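Local coordinates for beta-lactamase (Sphaerobacter thermophilus, PDB 4EWF), which probably hydrolyses the amide bond of beta-lactams, turning them into substituted beta-amino acids, as a member of the class A beta-lactamase family, at residues A20-T24 and G25-G29; T116-N119 and L120-L124; R178-Q182 and E183-A187. All blocks are in the same frame, centred on the assembly; numbering follows the deposited sequence. Where two conformers were deposited one is given.

Contact 1: residues A20-T24 and G25-G29; sequences AAEAT and GGTVG
The carboxylate oxygen OE2 of E22 accepts two bonds: one from the backbone of V28, whose N lies 2.8 Å from OE2, and one from the ring nitrogen NE2 of H42 on the neighbouring strand 39-42. The bond from V28 is nearly straight, 165° at the hydrogen, and uses the lone pair of OE2 that faces away from OE1. E22 gets there by stretching out: its CG stands opposite the carbonyl carbon (chi1 -63°) and the chain then runs on extended, passing beside the start of strand 27-33. On the way CB and CG slide past the carbonyl oxygen of G26, with CB 3.6 Å from G26 O. V28 crosses this chain at a slant, its CG2 resting 3.8 Å from E22 CG and 3.7 Å from A21 CB. A21 also packs on A255 and V28 on I259, both of helix 249-266.

Between helix and strand the chain reverses through a type I beta turn from E22 to G25, closed by G25 N on E22 O at 2.9 Å. G25 then takes a positive phi of 108°, a conformation that glycine adopts readily. A water sits inside the bend and takes the N-H of G26 at 2.8 Å from G26 N, donates a hydrogen bond to A21 O, and bonds T24 OG1 as well.

Here the first helix of the fold hands over to strand 27-33, which lies between 39-42 and 235-244 in the five-stranded sheet. With two N-H donors on OE2, one from the imidazole of H42, the carboxylate is probably kept ionised, and it ties the helix end to two adjacent strands.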
ATOM      1  N   ALA A  20       0.560  14.433 -17.432  1.00 21.65           N
ATOM      2  CA  ALA A  20      -0.118  15.556 -16.816  1.00 24.03           C
ATOM      3  C   ALA A  20       0.257  15.675 -15.335  1.00 28.82           C
ATOM      4  O   ALA A  20       0.368  16.773 -14.809  1.00 27.22           O
ATOM      5  CB  ALA A  20      -1.630  15.428 -16.970  1.00 30.07           C
ATOM      6  N   ALA A  21       0.425  14.544 -14.661  1.00 19.39           N
ATOM      7  CA  ALA A  21       0.758  14.571 -13.246  1.00 21.39           C
ATOM      8  C   ALA A  21       2.158  15.168 -13.046  1.00 28.52           C
ATOM      9  O   ALA A  21       2.424  15.843 -12.056  1.00 29.82           O
ATOM     10  CB  ALA A  21       0.667  13.166 -12.652  1.00 20.18           C
ATOM     11  N   GLU A  22       3.045  14.918 -13.998  1.00 19.60           N
ATOM     12  CA  GLU A  22       4.436  15.359 -13.888  1.00 25.20           C
ATOM     13  C   GLU A  22       4.695  16.746 -14.472  1.00 27.79           C
ATOM     14  O   GLU A  22       5.814  17.273 -14.383  1.00 24.05           O
ATOM     15  CB  GLU A  22       5.364  14.348 -14.562  1.00 25.99           C
ATOM     16  CG  GLU A  22       5.341  12.980 -13.919  1.00 21.63           C
ATOM     17  CD  GLU A  22       6.343  12.027 -14.546  1.00 27.86           C
ATOM     18  OE1 GLU A  22       6.578  12.127 -15.773  1.00 25.45           O
ATOM     19  OE2 GLU A  22       6.907  11.178 -13.811  1.00 25.28           O
ATOM     20  N   ALA A  23       3.666  17.338 -15.066  1.00 26.61           N
ATOM     21  CA  ALA A  23       3.829  18.584 -15.794  1.00 33.85           C
ATOM     22  C   ALA A  23       4.358  19.739 -14.935  1.00 38.96           C
ATOM     23  O   ALA A  23       5.041  20.620 -15.447  1.00 38.83           O
ATOM     24  CB  ALA A  23       2.520  18.975 -16.484  1.00 38.68           C
ATOM     25  N   THR A  24       4.048  19.750 -13.640  1.00 31.12           N
ATOM     26  CA  THR A  24       4.535  20.839 -12.792  1.00 38.93           C
ATOM     27  C   THR A  24       5.896  20.550 -12.147  1.00 43.54           C
ATOM     28  O   THR A  24       6.346  21.296 -11.281  1.00 48.54           O
ATOM     29  CB  THR A  24       3.504  21.271 -11.723  1.00 43.01           C
ATOM     30  OG1 THR A  24       3.059  20.126 -10.986  1.00 46.61           O
ATOM     31  CG2 THR A  24       2.306  21.947 -12.385  1.00 42.76           C
ATOM     32  N   GLY A  25       6.552  19.477 -12.570  1.00 34.72           N
ATOM     33  CA  GLY A  25       7.920  19.231 -12.149  1.00 38.49           C
ATOM     34  C   GLY A  25       8.096  18.086 -11.161  1.00 34.46           C
ATOM     35  O   GLY A  25       9.228  17.712 -10.842  1.00 31.34           O
ATOM     36  N   GLY A  26       6.992  17.518 -10.685  1.00 27.11           N
ATOM     37  CA  GLY A  26       7.072  16.371  -9.800  1.00 24.77           C
ATOM     38  C   GLY A  26       7.362  15.086 -10.562  1.00 26.48           C
ATOM     39  O   GLY A  26       7.557  15.096 -11.779  1.00 25.76           O
ATOM     40  N   THR A  27       7.366  13.968  -9.850  1.00 19.98           N
ATOM     41  CA  THR A  27       7.696  12.676 -10.448  1.00 20.81           C
ATOM     42  C   THR A  27       6.663  11.624 -10.104  1.00 21.44           C
ATOM     43  O   THR A  27       6.205  11.550  -8.964  1.00 20.10           O
ATOM     44  CB  THR A  27       9.092  12.186  -9.955  1.00 26.49           C
ATOM     45  OG1 THR A  27      10.084  13.127 -10.371  1.00 28.43           O
ATOM     46  CG2 THR A  27       9.442  10.802 -10.539  1.00 24.38           C
ATOM     47  N   VAL A  28       6.325  10.788 -11.087  1.00 21.25           N
ATOM     48  CA  VAL A  28       5.432   9.649 -10.866  1.00 19.84           C
ATOM     49  C   VAL A  28       6.182   8.336 -11.137  1.00 21.20           C
ATOM     50  O   VAL A  28       6.998   8.255 -12.058  1.00 17.19           O
ATOM     51  CB  VAL A  28       4.184   9.737 -11.799  1.00 22.60           C
ATOM     52  CG1 VAL A  28       3.347   8.440 -11.756  1.00 16.46           C
ATOM     53  CG2 VAL A  28       3.324  10.953 -11.421  1.00 20.57           C
ATOM     54  N   GLY A  29       5.932   7.327 -10.313  1.00 18.18           N
ATOM     55  CA  GLY A  29       6.388   5.973 -10.598  1.00 15.76           C
ATOM     56  C   GLY A  29       5.134   5.119 -10.596  1.00 21.37           C
ATOM     57  O   GLY A  29       4.301   5.240  -9.692  1.00 19.95           O
TER
HETATM   58  O   HOH W   1       4.291  17.626 -11.194  1.00 34.50           O

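Contact 2: residues T116-N119 and L120-L124; sequences TATN and LLIDL
T118 and I122, one turn apart on helix 115-125, lie side by side and point the same way, T118 CG2 meeting I122 CD1 at 4.1 Å. T116 and L120 repeat this parallel pairing through CG2 and CD1. I122 CD1 also comes 4.0 Å from the amide oxygen OD1 of N119. T118 and I122, with L121, press on L58 of helix 55-67; L120 meets the loop at D83.

Backbone bonds of the i to i+4 kind join the two halves, from L120 N to T116 O through to D123 N on N119 O. I122 N reaches T118 O at 2.9 Å. I122 CG1, set opposite its own carbonyl carbon (chi1 -66°), leans back over that same oxygen, 3.2 Å from T118 O.

The polar tips turn to other partners. T118 OG1 bonds D114 O within the helix start, T116 OG1 bonds A85 N, N119 OD1 takes M148 N, and D123 OD1 forms a salt bridge with K147. In both threonines the methyl faces the side chain one turn on, while the hydroxyl bonds a backbone atom, which implies that the buried hydroxyls are satisfied; the bonds to A85, M148 and K147 probably help fix the helix's rotation.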
ATOM      1  N   THR A 116       1.079   4.300  15.716  1.00 17.85           N
ATOM      2  CA  THR A 116       1.311   3.597  16.981  1.00 20.65           C
ATOM      3  C   THR A 116       1.135   2.079  16.796  1.00 23.56           C
ATOM      4  O   THR A 116       1.988   1.280  17.202  1.00 20.57           O
ATOM      5  CB  THR A 116       0.356   4.085  18.088  1.00 19.47           C
ATOM      6  OG1 THR A 116       0.600   5.478  18.361  1.00 20.93           O
ATOM      7  CG2 THR A 116       0.573   3.287  19.357  1.00 14.37           C
ATOM      8  N   ALA A 117       0.027   1.686  16.177  1.00 20.65           N
ATOM      9  CA  ALA A 117      -0.247   0.272  15.918  1.00 22.19           C
ATOM     10  C   ALA A 117       0.876  -0.339  15.081  1.00 21.51           C
ATOM     11  O   ALA A 117       1.306  -1.472  15.321  1.00 21.01           O
ATOM     12  CB  ALA A 117      -1.565   0.123  15.191  1.00 17.95           C
ATOM     13  N   THR A 118       1.347   0.429  14.102  1.00 20.76           N
ATOM     14  CA  THR A 118       2.428  -0.005  13.225  1.00 19.41           C
ATOM     15  C   THR A 118       3.695  -0.294  14.019  1.00 22.30           C
ATOM     16  O   THR A 118       4.288  -1.367  13.870  1.00 19.93           O
ATOM     17  CB  THR A 118       2.733   1.043  12.146  1.00 22.41           C
ATOM     18  OG1 THR A 118       1.575   1.222  11.323  1.00 22.62           O
ATOM     19  CG2 THR A 118       3.899   0.587  11.270  1.00 19.90           C
ATOM     20  N   ASN A 119       4.111   0.665  14.850  1.00 17.81           N
ATOM     21  CA  ASN A 119       5.314   0.503  15.658  1.00 24.41           C
ATOM     22  C   ASN A 119       5.222  -0.621  16.695  1.00 23.60           C
ATOM     23  O   ASN A 119       6.230  -1.243  17.035  1.00 22.27           O
ATOM     24  CB  ASN A 119       5.731   1.827  16.311  1.00 20.75           C
ATOM     25  CG  ASN A 119       6.161   2.870  15.280  1.00 23.75           C
ATOM     26  OD1 ASN A 119       6.330   2.552  14.104  1.00 21.34           O
ATOM     27  ND2 ASN A 119       6.338   4.117  15.719  1.00 19.82           N
ATOM     28  N   LEU A 120       4.016  -0.878  17.186  1.00 21.32           N
ATOM     29  CA  LEU A 120       3.770  -2.017  18.065  1.00 21.91           C
ATOM     30  C   LEU A 120       3.976  -3.359  17.330  1.00 23.73           C
ATOM     31  O   LEU A 120       4.576  -4.287  17.880  1.00 23.59           O
ATOM     32  CB  LEU A 120       2.365  -1.929  18.668  1.00 26.87           C
ATOM     33  CG  LEU A 120       2.169  -0.883  19.780  1.00 29.97           C
ATOM     34  CD1 LEU A 120       0.680  -0.742  20.127  1.00 25.17           C
ATOM     35  CD2 LEU A 120       2.979  -1.250  21.037  1.00 29.17           C
ATOM     36  N   LEU A 121       3.474  -3.455  16.097  1.00 18.62           N
ATOM     37  CA  LEU A 121       3.678  -4.643  15.263  1.00 22.40           C
ATOM     38  C   LEU A 121       5.157  -4.828  14.889  1.00 23.07           C
ATOM     39  O   LEU A 121       5.658  -5.947  14.823  1.00 26.44           O
ATOM     40  CB  LEU A 121       2.830  -4.549  13.991  1.00 19.45           C
ATOM     41  CG  LEU A 121       1.310  -4.547  14.192  1.00 23.25           C
ATOM     42  CD1 LEU A 121       0.594  -4.359  12.855  1.00 25.63           C
ATOM     43  CD2 LEU A 121       0.867  -5.834  14.851  1.00 23.68           C
ATOM     44  N   ILE A 122       5.843  -3.720  14.613  1.00 27.93           N
ATOM     45  CA  ILE A 122       7.276  -3.769  14.338  1.00 23.26           C
ATOM     46  C   ILE A 122       8.026  -4.311  15.553  1.00 23.57           C
ATOM     47  O   ILE A 122       8.942  -5.133  15.416  1.00 22.69           O
ATOM     48  CB  ILE A 122       7.817  -2.395  13.932  1.00 25.41           C
ATOM     49  CG1 ILE A 122       7.211  -1.977  12.590  1.00 20.00           C
ATOM     50  CG2 ILE A 122       9.345  -2.412  13.855  1.00 24.31           C
ATOM     51  CD1 ILE A 122       7.738  -0.651  12.089  1.00 25.78           C
ATOM     52  N   ASP A 123       7.622  -3.893  16.747  1.00 23.27           N
ATOM     53  CA  ASP A 123       8.247  -4.427  17.964  1.00 23.30           C
ATOM     54  C   ASP A 123       7.974  -5.924  18.139  1.00 31.24           C
ATOM     55  O   ASP A 123       8.804  -6.663  18.668  1.00 30.76           O
ATOM     56  CB  ASP A 123       7.741  -3.701  19.210  1.00 31.69           C
ATOM     57  CG  ASP A 123       8.384  -2.331  19.397  1.00 48.33           C
ATOM     58  OD1 ASP A 123       9.437  -2.061  18.768  1.00 44.67           O
ATOM     59  OD2 ASP A 123       7.833  -1.529  20.189  1.00 46.19           O
ATOM     60  N   LEU A 124       6.795  -6.372  17.737  1.00 27.90           N
ATOM     61  CA  LEU A 124       6.425  -7.762  17.984  1.00 28.49           C
ATOM     62  C   LEU A 124       7.178  -8.703  17.045  1.00 27.78           C
ATOM     63  O   LEU A 124       7.678  -9.735  17.451  1.00 35.81           O
ATOM     64  CB  LEU A 124       4.930  -7.946  17.771  1.00 32.71           C
ATOM     65  CG  LEU A 124       4.020  -7.398  18.861  1.00 39.03           C
ATOM     66  CD1 LEU A 124       2.593  -7.564  18.413  1.00 42.85           C
ATOM     67  CD2 LEU A 124       4.275  -8.125  20.180  1.00 38.59           C
TER

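Contact 3: residues R178-Q182 and E183-A187; sequences RAASQ and ESCTA
This is a helix start: S181 caps the helix 182-192, and the preceding chain, which comes from helix 164-175 by way of a short loop, packs back against its first turn. The cap is S181 OG, which accepts from S184 N at 3.2 Å with an angle of 160° at the hydrogen. Its chi1 of 78° tucks OG between the backbone N and the carbonyl carbon, where it can face the open N-H of the first turn. S181 also supplies the first regular helix bond, from C185 N to S181 O at 2.9 Å.

A serine N-cap of this kind is the classic way to satisfy an N-H of the first helical turn that has no carbonyl partner within the helix, and here D67 of helix 55-67 stands behind it: its carboxylate takes the backbone N of S181 and the hydroxyl of S184. The negative charge beside the positive end of the helix dipole should be favourable.

One residue on, Q182 O is gripped twice by T186, 2.9 Å from T186 N and 3.0 Å from T186 OG1, the two donors arriving from opposite faces of the carbonyl plane. The bend at chi2 (59°) folds the Q182 chain back obliquely across T186 and brings NE2 to 3.0 Å from T186 OG1.

On the buried flank C185 turns its SG to the incoming loop, meeting A179 CB at 4.0 Å and lying 3.5 Å from A180 N. A180 CB rests on S184 CB at 3.9 Å, while A179 continues inward to I60 of helix 55-67.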
ATOM      1  N   ARG A 178       0.706 -16.601  -2.612  1.00 34.96           N
ATOM      2  CA  ARG A 178       2.126 -16.882  -2.449  1.00 35.33           C
ATOM      3  C   ARG A 178       2.770 -16.135  -1.281  1.00 38.42           C
ATOM      4  O   ARG A 178       3.849 -16.526  -0.822  1.00 42.18           O
ATOM      5  CB  ARG A 178       2.890 -16.543  -3.736  1.00 36.71           C
ATOM      6  CG  ARG A 178       2.857 -17.629  -4.799  1.00 43.66           C
ATOM      7  CD  ARG A 178       3.816 -17.303  -5.943  1.00 51.21           C
ATOM      8  NE  ARG A 178       3.452 -16.058  -6.621  1.00 51.86           N
ATOM      9  CZ  ARG A 178       4.051 -14.884  -6.427  1.00 51.55           C
ATOM     10  NH1 ARG A 178       5.070 -14.777  -5.578  1.00 55.42           N
ATOM     11  NH2 ARG A 178       3.634 -13.814  -7.095  1.00 39.88           N
ATOM     12  N   ALA A 179       2.122 -15.069  -0.809  1.00 29.26           N
ATOM     13  CA  ALA A 179       2.729 -14.201   0.205  1.00 31.79           C
ATOM     14  C   ALA A 179       2.794 -14.861   1.577  1.00 32.03           C
ATOM     15  O   ALA A 179       3.679 -14.557   2.377  1.00 33.42           O
ATOM     16  CB  ALA A 179       1.993 -12.855   0.292  1.00 27.91           C
ATOM     17  N   ALA A 180       1.839 -15.749   1.840  1.00 35.49           N
ATOM     18  CA  ALA A 180       1.742 -16.492   3.097  1.00 33.41           C
ATOM     19  C   ALA A 180       0.825 -17.676   2.799  1.00 39.83           C
ATOM     20  O   ALA A 180       0.645 -18.024   1.631  1.00 37.75           O
ATOM     21  CB  ALA A 180       1.167 -15.602   4.214  1.00 26.74           C
ATOM     22  N   SER A 181       0.242 -18.305   3.818  1.00 45.47           N
ATOM     23  CA  SER A 181      -0.733 -19.363   3.545  1.00 43.42           C
ATOM     24  C   SER A 181      -1.925 -18.743   2.816  1.00 36.65           C
ATOM     25  O   SER A 181      -2.120 -17.527   2.875  1.00 32.54           O
ATOM     26  CB  SER A 181      -1.187 -20.045   4.832  1.00 42.26           C
ATOM     27  OG  SER A 181      -2.131 -19.247   5.522  1.00 43.93           O
ATOM     28  N   GLN A 182      -2.706 -19.561   2.115  1.00 36.16           N
ATOM     29  CA  GLN A 182      -3.844 -19.040   1.348  1.00 38.65           C
ATOM     30  C   GLN A 182      -4.881 -18.392   2.263  1.00 39.07           C
ATOM     31  O   GLN A 182      -5.487 -17.375   1.912  1.00 34.20           O
ATOM     32  CB  GLN A 182      -4.493 -20.136   0.495  1.00 47.67           C
ATOM     33  CG  GLN A 182      -5.728 -19.676  -0.266  1.00 44.35           C
ATOM     34  CD  GLN A 182      -5.423 -18.521  -1.205  1.00 43.65           C
ATOM     35  OE1 GLN A 182      -4.828 -18.714  -2.267  1.00 44.12           O
ATOM     36  NE2 GLN A 182      -5.820 -17.310  -0.814  1.00 35.11           N
ATOM     37  N   GLU A 183      -5.099 -18.984   3.435  0.54 38.61           N
ATOM     38  CA  GLU A 183      -6.017 -18.405   4.414  0.54 39.04           C
ATOM     39  C   GLU A 183      -5.554 -17.005   4.799  0.54 34.77           C
ATOM     40  O   GLU A 183      -6.350 -16.068   4.870  0.54 31.98           O
ATOM     41  CB  GLU A 183      -6.116 -19.276   5.676  0.54 41.55           C
ATOM     42  CG  GLU A 183      -6.970 -18.653   6.774  0.54 50.27           C
ATOM     43  CD  GLU A 183      -6.920 -19.421   8.089  0.54 55.93           C
ATOM     44  OE1 GLU A 183      -6.875 -18.769   9.161  0.54 55.53           O
ATOM     45  OE2 GLU A 183      -6.937 -20.669   8.054  0.54 50.33           O
ATOM     46  N   SER A 184      -4.257 -16.864   5.040  1.00 32.70           N
ATOM     47  CA  SER A 184      -3.724 -15.568   5.420  1.00 31.33           C
ATOM     48  C   SER A 184      -3.793 -14.566   4.265  1.00 31.78           C
ATOM     49  O   SER A 184      -4.166 -13.405   4.457  1.00 29.45           O
ATOM     50  CB  SER A 184      -2.310 -15.719   5.979  1.00 31.98           C
ATOM     51  OG  SER A 184      -2.352 -16.396   7.227  1.00 32.57           O
ATOM     52  N   CYS A 185      -3.462 -15.005   3.056  1.00 28.84           N
ATOM     53  CA  CYS A 185      -3.606 -14.108   1.907  1.00 29.21           C
ATOM     54  C   CYS A 185      -5.049 -13.620   1.749  1.00 28.34           C
ATOM     55  O   CYS A 185      -5.295 -12.447   1.484  1.00 31.08           O
ATOM     56  CB  CYS A 185      -3.110 -14.766   0.617  1.00 32.62           C
ATOM     57  SG  CYS A 185      -1.317 -15.024   0.613  1.00 38.09           S
ATOM     58  N   THR A 186      -6.005 -14.522   1.925  1.00 33.59           N
ATOM     59  CA  THR A 186      -7.404 -14.124   1.866  1.00 30.45           C
ATOM     60  C   THR A 186      -7.742 -13.107   2.959  1.00 28.17           C
ATOM     61  O   THR A 186      -8.401 -12.110   2.691  1.00 28.48           O
ATOM     62  CB  THR A 186      -8.319 -15.340   1.969  1.00 37.30           C
ATOM     63  OG1 THR A 186      -8.026 -16.212   0.875  1.00 34.67           O
ATOM     64  CG2 THR A 186      -9.778 -14.912   1.912  1.00 37.71           C
ATOM     65  N   ALA A 187      -7.280 -13.344   4.184  1.00 35.22           N
ATOM     66  CA  ALA A 187      -7.512 -12.383   5.267  1.00 31.69           C
ATOM     67  C   ALA A 187      -6.819 -11.037   5.029  1.00 30.61           C
ATOM     68  O   ALA A 187      -7.323  -9.984   5.432  1.00 25.71           O
ATOM     69  CB  ALA A 187      -7.076 -12.964   6.611  1.00 31.06           C
TER

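Overall arrangement
The three contacts follow one another along the chain and none touches another. Contact 1 belongs to the sheet side of the molecule, across the chain's centre from the other two, its centre 33 Å from that of contact 2 and 35 Å from that of contact 3. Contacts 2 and 3 lie in the helical part, centres 21 Å and nearest atoms about 12 Å apart, and helix 55-67 joins them: contact 2 meets it at K55 and L58, contact 3 at I60, Y63 and D67. K55 fits the lysine of the SxxK pattern expected in this family, so contact 2, through T118, probably borders the active site.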